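Local structure of monosaccharide-transporting ATPase (Actinobacillus succinogenes, 5DTE) at residues G141-A146 against A178-A183; A160-I165 against Q194-E199; N218-A223 against G242-S247. The protein binds D-allose as the periplasmic solute-binding protein of an ABC transporter and probably delivers the sugar for uptake. All coordinates share one frame; numbering follows the deposited sequence.

All three contacts lie in one lobe of the protein. Contacts 2 and 3 join strands of the same parallel sheet. Contact 1 joins two helices, 138-152 and 169-182, that pack on one face of it. Contacts 1 and 3 are mostly buried; contact 2 is partly exposed and reaches the sugar. The chemistry follows the place. Contact 1 packs alanines between the rings of Tyr143 and Phe182, with Lys180 at its exposed rim, and has no hydrogen bond across it. Contact 3 is regular backbone bonding with apolar side chains on one face. Contact 2 starts the same way but ends in a loop that holds Trp198. Phe221 of contact 3 touches Ala146 and Ala178 of contact 1.

Contact 1: G141-A146 against A178-A183; sequences GGYLEA and ALKAFA
Tyr143, which lies against Lys180 and Ala181, gives the contact its polar end: its OH is hydrogen-bonded to Glu184, just past 178-183. No hydrogen bond crosses between the two segments themselves. The ring is swung out by a chi1 of 176°, with CG opposite the backbone N. This brings Tyr143 CD1 to 3.7 Å from Ala181 CB. The lysine chain passes the same corner of the ring at a slant, with Lys180 CD 3.5 Å from Tyr143 CD1. Lys180 NZ sits 5.1 Å from the centre of the Tyr143 ring, so any cation-pi attraction is weak at most. This side of the contact is the more exposed one. The buried side centres on Ala146. The methyl group of Ala146 fits among Ala178, Ala181 and Phe182. Ala146 CB is 3.6 Å from Ala181 CB. Ala146 CB is also 3.5 Å from Phe182 CZ. Phe182 therefore presents the far end of its ring to this methyl group. The small residues let the axes approach to 7.5 Å, at a crossing angle of -39°. Ala146 and Ala178 both rest on Phe221 of strand 219-222. Neighbouring helices laid on one face of a parallel sheet are typical of the alpha/beta lobes of periplasmic sugar-binding proteins.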
ATOM      1  N   GLY A 141      -3.434  -9.600   2.817  1.00 17.44           N
ATOM      2  CA  GLY A 141      -2.500  -9.480   1.718  1.00 10.09           C
ATOM      3  C   GLY A 141      -1.134 -10.030   2.070  1.00 20.97           C
ATOM      4  O   GLY A 141      -0.567 -10.801   1.295  1.00 14.38           O
ATOM      5  N   GLY A 142      -0.616  -9.635   3.239  1.00 19.97           N
ATOM      6  CA  GLY A 142       0.646 -10.145   3.749  1.00 10.39           C
ATOM      7  C   GLY A 142       0.601 -11.630   4.116  1.00 26.24           C
ATOM      8  O   GLY A 142       1.530 -12.397   3.816  1.00 28.07           O
ATOM      9  N   TYR A 143      -0.471 -12.045   4.781  1.00 23.28           N
ATOM     10  CA  TYR A 143      -0.675 -13.458   5.041  1.00 18.02           C
ATOM     11  C   TYR A 143      -0.606 -14.240   3.741  1.00 13.92           C
ATOM     12  O   TYR A 143       0.172 -15.173   3.616  1.00 10.67           O
ATOM     13  CB  TYR A 143      -2.017 -13.704   5.723  1.00 22.42           C
ATOM     14  CG  TYR A 143      -2.345 -15.177   5.933  1.00 28.22           C
ATOM     15  CD1 TYR A 143      -1.834 -15.877   7.027  1.00 25.99           C
ATOM     16  CD2 TYR A 143      -3.169 -15.867   5.036  1.00 23.36           C
ATOM     17  CE1 TYR A 143      -2.130 -17.210   7.223  1.00 24.96           C
ATOM     18  CE2 TYR A 143      -3.470 -17.210   5.230  1.00 18.98           C
ATOM     19  CZ  TYR A 143      -2.950 -17.872   6.324  1.00 26.77           C
ATOM     20  OH  TYR A 143      -3.249 -19.204   6.522  1.00 38.08           O
ATOM     21  N   LEU A 144      -1.414 -13.853   2.766  1.00 15.64           N
ATOM     22  CA  LEU A 144      -1.366 -14.522   1.472  1.00 19.42           C
ATOM     23  C   LEU A 144       0.037 -14.470   0.854  1.00 20.78           C
ATOM     24  O   LEU A 144       0.466 -15.436   0.246  1.00 29.25           O
ATOM     25  CB  LEU A 144      -2.387 -13.912   0.508  1.00 28.72           C
ATOM     26  CG  LEU A 144      -3.869 -14.290   0.635  1.00 26.39           C
ATOM     27  CD1 LEU A 144      -4.767 -13.227  -0.013  1.00 18.23           C
ATOM     28  CD2 LEU A 144      -4.136 -15.649   0.013  1.00 27.65           C
ATOM     29  N   GLU A 145       0.747 -13.356   1.024  1.00 20.50           N
ATOM     30  CA  GLU A 145       2.053 -13.163   0.396  1.00 18.88           C
ATOM     31  C   GLU A 145       3.142 -13.952   1.108  1.00 28.41           C
ATOM     32  O   GLU A 145       4.044 -14.493   0.469  1.00 37.33           O
ATOM     33  CB  GLU A 145       2.439 -11.673   0.363  1.00 33.85           C
ATOM     34  CG  GLU A 145       3.892 -11.402  -0.113  1.00 27.77           C
ATOM     35  CD  GLU A 145       4.413 -10.001   0.220  1.00 22.43           C
ATOM     36  OE1 GLU A 145       3.625  -9.031   0.285  1.00 26.18           O
ATOM     37  OE2 GLU A 145       5.632  -9.861   0.405  1.00 13.47           O
ATOM     38  N   ALA A 146       3.080 -14.003   2.433  1.00 30.93           N
ATOM     39  CA  ALA A 146       4.079 -14.760   3.179  1.00 34.55           C
ATOM     40  C   ALA A 146       3.892 -16.244   2.911  1.00 19.25           C
ATOM     41  O   ALA A 146       4.847 -16.985   2.676  1.00 10.70           O
ATOM     42  CB  ALA A 146       3.977 -14.466   4.664  1.00 41.31           C
ATOM     43  N   ALA A 178       2.213 -11.434   7.638  1.00 28.09           N
ATOM     44  CA  ALA A 178       3.347 -12.312   7.396  1.00 27.30           C
ATOM     45  C   ALA A 178       3.627 -13.196   8.619  1.00 27.00           C
ATOM     46  O   ALA A 178       3.683 -14.427   8.502  1.00 24.59           O
ATOM     47  CB  ALA A 178       4.576 -11.497   7.032  1.00  9.51           C
ATOM     48  N   LEU A 179       3.784 -12.558   9.781  1.00 17.51           N
ATOM     49  CA  LEU A 179       4.069 -13.259  11.032  1.00 22.65           C
ATOM     50  C   LEU A 179       3.106 -14.417  11.266  1.00 26.11           C
ATOM     51  O   LEU A 179       3.530 -15.523  11.605  1.00 23.04           O
ATOM     52  CB  LEU A 179       4.020 -12.295  12.229  1.00 21.86           C
ATOM     53  CG  LEU A 179       5.148 -11.255  12.391  1.00 21.25           C
ATOM     54  CD1 LEU A 179       5.036 -10.517  13.717  1.00 11.90           C
ATOM     55  CD2 LEU A 179       6.533 -11.889  12.252  1.00 15.49           C
ATOM     56  N   LYS A 180       1.816 -14.170  11.061  1.00 24.53           N
ATOM     57  CA  LYS A 180       0.820 -15.215  11.267  1.00 24.32           C
ATOM     58  C   LYS A 180       1.070 -16.411  10.359  1.00 25.01           C
ATOM     59  O   LYS A 180       0.863 -17.554  10.747  1.00 27.89           O
ATOM     60  CB  LYS A 180      -0.594 -14.687  11.027  1.00 21.09           C
ATOM     61  CG  LYS A 180      -1.637 -15.755  11.274  1.00 12.32           C
ATOM     62  CD  LYS A 180      -2.839 -15.600  10.381  1.00 17.82           C
ATOM     63  CE  LYS A 180      -3.824 -16.739  10.582  1.00 27.28           C
ATOM     64  NZ  LYS A 180      -5.243 -16.255  10.508  1.00 39.22           N
ATOM     65  N   ALA A 181       1.531 -16.135   9.149  1.00 26.34           N
ATOM     66  CA  ALA A 181       1.724 -17.164   8.146  1.00 17.44           C
ATOM     67  C   ALA A 181       2.938 -18.075   8.410  1.00 36.01           C
ATOM     68  O   ALA A 181       2.846 -19.293   8.210  1.00 49.38           O
ATOM     69  CB  ALA A 181       1.847 -16.519   6.794  1.00  9.99           C
ATOM     70  N   PHE A 182       4.075 -17.511   8.832  1.00 29.43           N
ATOM     71  CA  PHE A 182       5.272 -18.330   9.076  1.00 19.16           C
ATOM     72  C   PHE A 182       5.076 -19.116  10.355  1.00 27.35           C
ATOM     73  O   PHE A 182       5.664 -20.187  10.549  1.00 27.25           O
ATOM     74  CB  PHE A 182       6.553 -17.484   9.171  1.00 19.36           C
ATOM     75  CG  PHE A 182       6.809 -16.630   7.961  1.00 22.27           C
ATOM     76  CD1 PHE A 182       6.629 -17.135   6.687  1.00 20.19           C
ATOM     77  CD2 PHE A 182       7.196 -15.312   8.101  1.00 10.35           C
ATOM     78  CE1 PHE A 182       6.844 -16.349   5.585  1.00  9.62           C
ATOM     79  CE2 PHE A 182       7.398 -14.534   7.005  1.00 14.58           C
ATOM     80  CZ  PHE A 182       7.223 -15.057   5.742  1.00 10.84           C
ATOM     81  N   ALA A 183       4.233 -18.573  11.231  1.00 38.61           N
ATOM     82  CA  ALA A 183       3.888 -19.234  12.483  1.00 40.05           C
ATOM     83  C   ALA A 183       3.260 -20.599  12.202  1.00 33.35           C
ATOM     84  O   ALA A 183       3.214 -21.446  13.083  1.00 40.66           O
ATOM     85  CB  ALA A 183       2.946 -18.363  13.311  1.00 35.20           C
TER

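Contact 2: A160-I165 against Q194-E199; sequences AILEGI and QSANWE. With ALL (beta-D-allopyranose), chain E.
Trp198 and Gly164 form the closely packed end of this contact. Gly164 CA stands over one face of the indole, 3.5 Å from the centre of the Trp198 five-membered ring and 19° off its normal, a CH-pi contact. Glycine has no side chain to hold the backbone off the ring. The Ile165 side chain crosses that of Trp198 at about a right angle, and Ile165 CD1 is 3.5 Å from Trp198 CZ3. The opposite face of the indole takes the bound D-allose: ALL C6 is 3.4 Å from Trp198 CG. The loop is thus a wall of the sugar pocket. Next to it, Glu163 O accepts Ala196 N at 2.8 Å and, more weakly, Asn197 N. Ser195 OG donates to Gly164 O at 2.8 Å, from above the carbonyl plane. Its chi1 of 171° carries OG toward that carbonyl.

At the other end two parallel-strand bonds hold the backbones, Gln194 N to Ile161 O at 3.1 Å and Glu163 N to Gln194 O at 3.1 Å. It is the side chains at the margin that are less enclosed. Those of Gln194 and Glu163 are partly exposed. The Glu163 carboxylate has a long, weak ion pair with Lys175.

The two strands belong to a beta-alpha-beta unit linked by helix 169-182. Strand 219-222 flanks 157-163, helix 200-213 packs on Leu162 and Gln194, and Met227 of helix 225-237 touches Ala196 and Trp198.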
ATOM      1  N   ALA A 160      13.630 -13.240   6.553  1.00 26.23           N
ATOM      2  CA  ALA A 160      13.844 -11.881   7.049  1.00 21.05           C
ATOM      3  C   ALA A 160      12.798 -10.922   6.496  1.00 21.11           C
ATOM      4  O   ALA A 160      12.594 -10.869   5.292  1.00 24.36           O
ATOM      5  CB  ALA A 160      15.216 -11.408   6.693  1.00 10.12           C
ATOM      6  N   ILE A 161      12.156 -10.158   7.379  1.00  9.97           N
ATOM      7  CA  ILE A 161      11.115  -9.207   6.989  1.00 10.95           C
ATOM      8  C   ILE A 161      11.608  -7.765   6.795  1.00 15.35           C
ATOM      9  O   ILE A 161      12.206  -7.179   7.702  1.00 17.08           O
ATOM     10  CB  ILE A 161       9.990  -9.190   8.040  1.00 13.15           C
ATOM     11  CG1 ILE A 161       9.143 -10.453   7.914  1.00 18.86           C
ATOM     12  CG2 ILE A 161       9.115  -7.943   7.898  1.00 11.78           C
ATOM     13  CD1 ILE A 161       7.971 -10.484   8.861  1.00 28.21           C
ATOM     14  N   LEU A 162      11.355  -7.187   5.622  1.00 12.85           N
ATOM     15  CA  LEU A 162      11.603  -5.747   5.434  1.00 23.09           C
ATOM     16  C   LEU A 162      10.286  -4.966   5.591  1.00 25.62           C
ATOM     17  O   LEU A 162       9.289  -5.269   4.933  1.00 14.75           O
ATOM     18  CB  LEU A 162      12.239  -5.443   4.062  1.00  8.58           C
ATOM     19  CG  LEU A 162      13.663  -5.901   3.710  1.00 13.73           C
ATOM     20  CD1 LEU A 162      13.826  -5.973   2.204  1.00  8.19           C
ATOM     21  CD2 LEU A 162      14.775  -5.023   4.314  1.00  8.89           C
ATOM     22  N   GLU A 163      10.290  -3.956   6.456  1.00  9.13           N
ATOM     23  CA  GLU A 163       9.061  -3.244   6.803  1.00 22.25           C
ATOM     24  C   GLU A 163       9.051  -1.809   6.298  1.00 19.93           C
ATOM     25  O   GLU A 163      10.076  -1.271   5.867  1.00 15.94           O
ATOM     26  CB  GLU A 163       8.869  -3.240   8.313  1.00 23.88           C
ATOM     27  CG  GLU A 163       9.481  -4.442   8.982  1.00 31.48           C
ATOM     28  CD  GLU A 163       9.705  -4.217  10.451  1.00 43.36           C
ATOM     29  OE1 GLU A 163       9.089  -3.281  11.009  1.00 47.30           O
ATOM     30  OE2 GLU A 163      10.529  -4.954  11.035  1.00 52.10           O
ATOM     31  N   GLY A 164       7.881  -1.190   6.362  1.00 11.24           N
ATOM     32  CA  GLY A 164       7.726   0.165   5.881  1.00 25.05           C
ATOM     33  C   GLY A 164       8.055   1.168   6.964  1.00 31.85           C
ATOM     34  O   GLY A 164       8.614   0.795   8.002  1.00 27.44           O
ATOM     35  N   ILE A 165       7.731   2.437   6.711  1.00 35.11           N
ATOM     36  CA  ILE A 165       7.845   3.476   7.730  1.00 47.81           C
ATOM     37  C   ILE A 165       7.116   3.023   8.983  1.00 45.57           C
ATOM     38  O   ILE A 165       5.899   2.822   8.946  1.00 52.62           O
ATOM     39  CB  ILE A 165       7.249   4.835   7.265  1.00 16.18           C
ATOM     40  CG1 ILE A 165       8.005   5.372   6.055  1.00 22.71           C
ATOM     41  CG2 ILE A 165       7.325   5.835   8.367  1.00  9.41           C
ATOM     42  CD1 ILE A 165       7.451   6.668   5.547  1.00 19.54           C
ATOM     43  N   GLN A 194      13.709  -5.622   9.873  1.00 21.16           N
ATOM     44  CA  GLN A 194      14.287  -4.292   9.824  1.00 19.08           C
ATOM     45  C   GLN A 194      13.442  -3.430   8.899  1.00 20.21           C
ATOM     46  O   GLN A 194      13.013  -3.882   7.837  1.00 29.68           O
ATOM     47  CB  GLN A 194      15.740  -4.363   9.347  1.00 27.74           C
ATOM     48  CG  GLN A 194      16.584  -3.133   9.636  1.00 39.57           C
ATOM     49  CD  GLN A 194      18.079  -3.448   9.657  1.00 51.62           C
ATOM     50  OE1 GLN A 194      18.491  -4.554  10.034  1.00 55.88           O
ATOM     51  NE2 GLN A 194      18.897  -2.477   9.250  1.00 50.68           N
ATOM     52  N   SER A 195      13.168  -2.204   9.314  1.00 22.01           N
ATOM     53  CA  SER A 195      12.458  -1.267   8.455  1.00 23.74           C
ATOM     54  C   SER A 195      13.341  -0.703   7.341  1.00 29.90           C
ATOM     55  O   SER A 195      14.468  -0.248   7.585  1.00 23.90           O
ATOM     56  CB  SER A 195      11.892  -0.118   9.278  1.00 18.89           C
ATOM     57  OG  SER A 195      11.377   0.883   8.435  1.00 24.47           O
ATOM     58  N   ALA A 196      12.826  -0.733   6.117  1.00 22.71           N
ATOM     59  CA  ALA A 196      13.501  -0.059   5.027  1.00 23.59           C
ATOM     60  C   ALA A 196      12.681   1.123   4.518  1.00 19.41           C
ATOM     61  O   ALA A 196      13.024   1.718   3.498  1.00 17.96           O
ATOM     62  CB  ALA A 196      13.793  -1.023   3.914  1.00 30.28           C
ATOM     63  N   ASN A 197      11.608   1.452   5.238  1.00 15.96           N
ATOM     64  CA  ASN A 197      10.820   2.683   5.022  1.00 30.01           C
ATOM     65  C   ASN A 197      10.173   2.866   3.651  1.00 39.99           C
ATOM     66  O   ASN A 197       9.872   4.004   3.274  1.00 42.80           O
ATOM     67  CB  ASN A 197      11.686   3.922   5.298  1.00 32.57           C
ATOM     68  CG  ASN A 197      12.030   4.079   6.766  1.00 40.52           C
ATOM     69  OD1 ASN A 197      11.189   4.495   7.562  1.00 43.72           O
ATOM     70  ND2 ASN A 197      13.270   3.741   7.134  1.00 35.69           N
ATOM     71  N   TRP A 198       9.974   1.755   2.927  1.00 38.30           N
ATOM     72  CA  TRP A 198       9.305   1.711   1.614  1.00 28.23           C
ATOM     73  C   TRP A 198      10.178   2.160   0.440  1.00 27.18           C
ATOM     74  O   TRP A 198       9.701   2.196  -0.700  1.00 21.43           O
ATOM     75  CB  TRP A 198       8.023   2.555   1.617  1.00 33.48           C
ATOM     76  CG  TRP A 198       6.896   2.005   2.450  1.00 40.03           C
ATOM     77  CD1 TRP A 198       6.515   0.687   2.601  1.00 42.78           C
ATOM     78  CD2 TRP A 198       6.017   2.767   3.259  1.00 33.24           C
ATOM     79  NE1 TRP A 198       5.433   0.600   3.443  1.00 36.18           N
ATOM     80  CE2 TRP A 198       5.116   1.861   3.868  1.00 36.98           C
ATOM     81  CE3 TRP A 198       5.899   4.129   3.529  1.00 34.40           C
ATOM     82  CZ2 TRP A 198       4.119   2.286   4.726  1.00 42.82           C
ATOM     83  CZ3 TRP A 198       4.908   4.548   4.373  1.00 44.49           C
ATOM     84  CH2 TRP A 198       4.030   3.631   4.965  1.00 51.94           C
ATOM     85  N   GLU A 199      11.440   2.495   0.718  1.00 29.43           N
ATOM     86  CA  GLU A 199      12.385   2.985  -0.295  1.00 25.31           C
ATOM     87  C   GLU A 199      13.222   1.862  -0.879  1.00 15.47           C
ATOM     88  O   GLU A 199      13.737   1.049  -0.140  1.00  7.16           O
ATOM     89  CB  GLU A 199      13.330   4.044   0.301  1.00 31.17           C
ATOM     90  CG  GLU A 199      12.875   5.499   0.176  1.00 37.58           C
ATOM     91  CD  GLU A 199      13.891   6.483   0.759  1.00 52.08           C
ATOM     92  OE1 GLU A 199      15.073   6.465   0.333  1.00 56.38           O
ATOM     93  OE2 GLU A 199      13.508   7.266   1.661  1.00 55.68           O
TER
HETATM   94  C1  ALL E 401       1.184   1.990   1.279  1.00 29.89           C
HETATM   95  C2  ALL E 401       0.523   1.556  -0.014  1.00 25.89           C
HETATM   96  C3  ALL E 401       1.505   1.090  -1.024  1.00 26.39           C
HETATM   97  C4  ALL E 401       2.670   2.019  -1.164  1.00 25.12           C
HETATM   98  C5  ALL E 401       3.309   2.186   0.204  1.00 12.81           C
HETATM   99  C6  ALL E 401       4.603   2.932   0.180  1.00  6.27           C
HETATM  100  O1  ALL E 401       0.294   2.632   2.107  1.00 45.94           O
HETATM  101  O2  ALL E 401      -0.360   0.455   0.294  1.00 25.04           O
HETATM  102  O3  ALL E 401       2.023  -0.211  -0.605  1.00 13.47           O
HETATM  103  O4  ALL E 401       3.617   1.485  -2.101  1.00 29.68           O
HETATM  104  O5  ALL E 401       2.347   2.895   1.038  1.00 13.34           O
HETATM  105  O6  ALL E 401       4.349   4.298  -0.069  1.00  7.11           O

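Contact 3: N218-A223 against G242-S247; sequences NGIFAA and GKVLVS
Ile220 turns CG1 away from its carbonyl carbon and beside its backbone N (chi1 -61°), which puts Ile220 CG1 3.8 Å from Val244 CG1. On the same face Ile220 and Val246 lie side by side and point the same way, with Ile220 CB 4.0 Å from Val246 CG2. Ser247 faces the other way. Ser247 OG is tucked between its backbone N and carbonyl carbon (chi1 54°) and lies 3.6 Å from Phe221 CD1. The hydroxyl is hydrogen-bonded to Glu145 of helix 138-152, so this buried polar group has a partner.

The backbones run parallel, with the strand axes 12° apart. Four hydrogen bonds join them. Leu245 N reaches Asn218 O at 2.9 Å. Ile220 N meets Leu245 O at 2.7 Å. Ser247 N meets Ile220 O at 2.8 Å, and Ala222 N closes the set on Ser247 O at 2.9 Å. Ile220 thus uses both its N-H and its C=O on the same neighbour.

Helix 225-237 packs on Val244 and Val246, while Leu245 and Ser247 meet helix 138-152. On its far side strand 219-222 bonds to 157-163, so 245-247 is the outer strand of this sheet within the chain. Strand 219-222, helix 225-237 and strand 245-247 form a beta-alpha-beta unit, the repeating element of the Rossmann-like lobes of periplasmic binding proteins.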
ATOM      1  N   ASN A 218      17.202 -17.588   3.333  1.00 28.59           N
ATOM      2  CA  ASN A 218      16.843 -18.133   2.021  1.00 31.39           C
ATOM      3  C   ASN A 218      15.539 -17.550   1.474  1.00 34.94           C
ATOM      4  O   ASN A 218      15.079 -17.950   0.401  1.00 31.46           O
ATOM      5  CB  ASN A 218      16.740 -19.675   2.071  1.00 27.92           C
ATOM      6  CG  ASN A 218      15.530 -20.190   2.892  1.00 31.57           C
ATOM      7  OD1 ASN A 218      14.988 -19.501   3.758  1.00 33.70           O
ATOM      8  ND2 ASN A 218      15.124 -21.424   2.615  1.00 36.95           N
ATOM      9  N   GLY A 219      14.958 -16.606   2.217  1.00 34.24           N
ATOM     10  CA  GLY A 219      13.692 -15.979   1.856  1.00 28.61           C
ATOM     11  C   GLY A 219      13.491 -14.584   2.445  1.00 28.49           C
ATOM     12  O   GLY A 219      13.738 -14.361   3.638  1.00 32.39           O
ATOM     13  N   ILE A 220      13.038 -13.640   1.617  1.00 20.29           N
ATOM     14  CA  ILE A 220      12.824 -12.265   2.075  1.00 18.73           C
ATOM     15  C   ILE A 220      11.420 -11.722   1.821  1.00 18.98           C
ATOM     16  O   ILE A 220      10.988 -11.537   0.679  1.00 21.95           O
ATOM     17  CB  ILE A 220      13.807 -11.282   1.428  1.00 21.04           C
ATOM     18  CG1 ILE A 220      15.249 -11.643   1.789  1.00 13.95           C
ATOM     19  CG2 ILE A 220      13.488  -9.879   1.891  1.00 20.23           C
ATOM     20  CD1 ILE A 220      16.250 -10.814   1.086  1.00 11.01           C
ATOM     21  N   PHE A 221      10.716 -11.454   2.910  1.00 10.93           N
ATOM     22  CA  PHE A 221       9.410 -10.866   2.838  1.00 10.95           C
ATOM     23  C   PHE A 221       9.577  -9.372   2.922  1.00 10.94           C
ATOM     24  O   PHE A 221      10.108  -8.872   3.915  1.00 13.53           O
ATOM     25  CB  PHE A 221       8.537 -11.379   3.968  1.00 20.70           C
ATOM     26  CG  PHE A 221       7.184 -10.743   4.027  1.00 23.07           C
ATOM     27  CD1 PHE A 221       6.121 -11.294   3.344  1.00 29.32           C
ATOM     28  CD2 PHE A 221       6.969  -9.600   4.771  1.00 21.26           C
ATOM     29  CE1 PHE A 221       4.869 -10.713   3.403  1.00 27.83           C
ATOM     30  CE2 PHE A 221       5.722  -9.015   4.825  1.00 18.23           C
ATOM     31  CZ  PHE A 221       4.673  -9.572   4.146  1.00 15.30           C
ATOM     32  N   ALA A 222       9.137  -8.669   1.877  1.00 10.99           N
ATOM     33  CA  ALA A 222       9.140  -7.204   1.850  1.00 11.50           C
ATOM     34  C   ALA A 222       7.713  -6.609   1.754  1.00 13.18           C
ATOM     35  O   ALA A 222       6.933  -6.962   0.859  1.00 15.17           O
ATOM     36  CB  ALA A 222       9.991  -6.714   0.700  1.00 11.05           C
ATOM     37  N   ALA A 223       7.395  -5.688   2.659  1.00 16.15           N
ATOM     38  CA  ALA A 223       6.039  -5.133   2.789  1.00 21.74           C
ATOM     39  C   ALA A 223       5.593  -4.107   1.705  1.00 13.47           C
ATOM     40  O   ALA A 223       4.417  -3.690   1.737  1.00 12.14           O
ATOM     41  CB  ALA A 223       5.882  -4.504   4.194  1.00 19.12           C
ATOM     42  N   GLY A 242      18.587 -16.874  -6.944  1.00 27.39           N
ATOM     43  CA  GLY A 242      18.062 -18.229  -6.986  1.00 22.08           C
ATOM     44  C   GLY A 242      18.121 -18.953  -5.653  1.00 24.29           C
ATOM     45  O   GLY A 242      17.425 -19.954  -5.456  1.00 26.59           O
ATOM     46  N   LYS A 243      18.933 -18.434  -4.732  1.00 17.69           N
ATOM     47  CA  LYS A 243      19.188 -19.083  -3.452  1.00  8.63           C
ATOM     48  C   LYS A 243      18.412 -18.404  -2.330  1.00 18.36           C
ATOM     49  O   LYS A 243      18.202 -18.982  -1.269  1.00 30.74           O
ATOM     50  CB  LYS A 243      20.690 -19.087  -3.155  1.00 14.11           C
ATOM     51  CG  LYS A 243      21.426 -20.324  -3.692  1.00 20.31           C
ATOM     52  CD  LYS A 243      22.720 -20.008  -4.423  1.00 15.16           C
ATOM     53  CE  LYS A 243      23.267 -21.278  -5.087  1.00 35.09           C
ATOM     54  NZ  LYS A 243      24.751 -21.247  -5.401  1.00 41.02           N
ATOM     55  N   VAL A 244      17.979 -17.175  -2.570  1.00 26.78           N
ATOM     56  CA  VAL A 244      17.052 -16.501  -1.659  1.00 27.18           C
ATOM     57  C   VAL A 244      15.863 -15.981  -2.461  1.00 17.85           C
ATOM     58  O   VAL A 244      16.028 -15.274  -3.459  1.00 15.80           O
ATOM     59  CB  VAL A 244      17.712 -15.318  -0.882  1.00 19.57           C
ATOM     60  CG1 VAL A 244      16.717 -14.698   0.074  1.00 17.27           C
ATOM     61  CG2 VAL A 244      18.949 -15.768  -0.126  1.00 18.57           C
ATOM     62  N   LEU A 245      14.665 -16.342  -2.031  1.00 18.11           N
ATOM     63  CA  LEU A 245      13.465 -15.924  -2.738  1.00 19.99           C
ATOM     64  C   LEU A 245      12.805 -14.739  -2.035  1.00 25.71           C
ATOM     65  O   LEU A 245      12.698 -14.701  -0.812  1.00 31.51           O
ATOM     66  CB  LEU A 245      12.488 -17.091  -2.867  1.00 15.20           C
ATOM     67  CG  LEU A 245      13.131 -18.381  -3.374  1.00 12.34           C
ATOM     68  CD1 LEU A 245      12.096 -19.514  -3.478  1.00  7.72           C
ATOM     69  CD2 LEU A 245      13.834 -18.126  -4.696  1.00  7.79           C
ATOM     70  N   VAL A 246      12.362 -13.776  -2.831  1.00 28.42           N
ATOM     71  CA  VAL A 246      11.860 -12.510  -2.326  1.00 25.36           C
ATOM     72  C   VAL A 246      10.376 -12.362  -2.699  1.00 19.93           C
ATOM     73  O   VAL A 246       9.970 -12.751  -3.796  1.00  7.44           O
ATOM     74  CB  VAL A 246      12.732 -11.341  -2.887  1.00  7.61           C
ATOM     75  CG1 VAL A 246      12.243  -9.956  -2.440  1.00  7.60           C
ATOM     76  CG2 VAL A 246      14.197 -11.560  -2.499  1.00  7.72           C
ATOM     77  N   SER A 247       9.572 -11.848  -1.768  1.00  9.76           N
ATOM     78  CA  SER A 247       8.189 -11.473  -2.061  1.00 14.95           C
ATOM     79  C   SER A 247       7.971  -9.975  -1.817  1.00 27.57           C
ATOM     80  O   SER A 247       8.547  -9.391  -0.886  1.00 27.32           O
ATOM     81  CB  SER A 247       7.213 -12.297  -1.219  1.00 11.45           C
ATOM     82  OG  SER A 247       7.531 -12.189   0.154  1.00 11.81           O
TER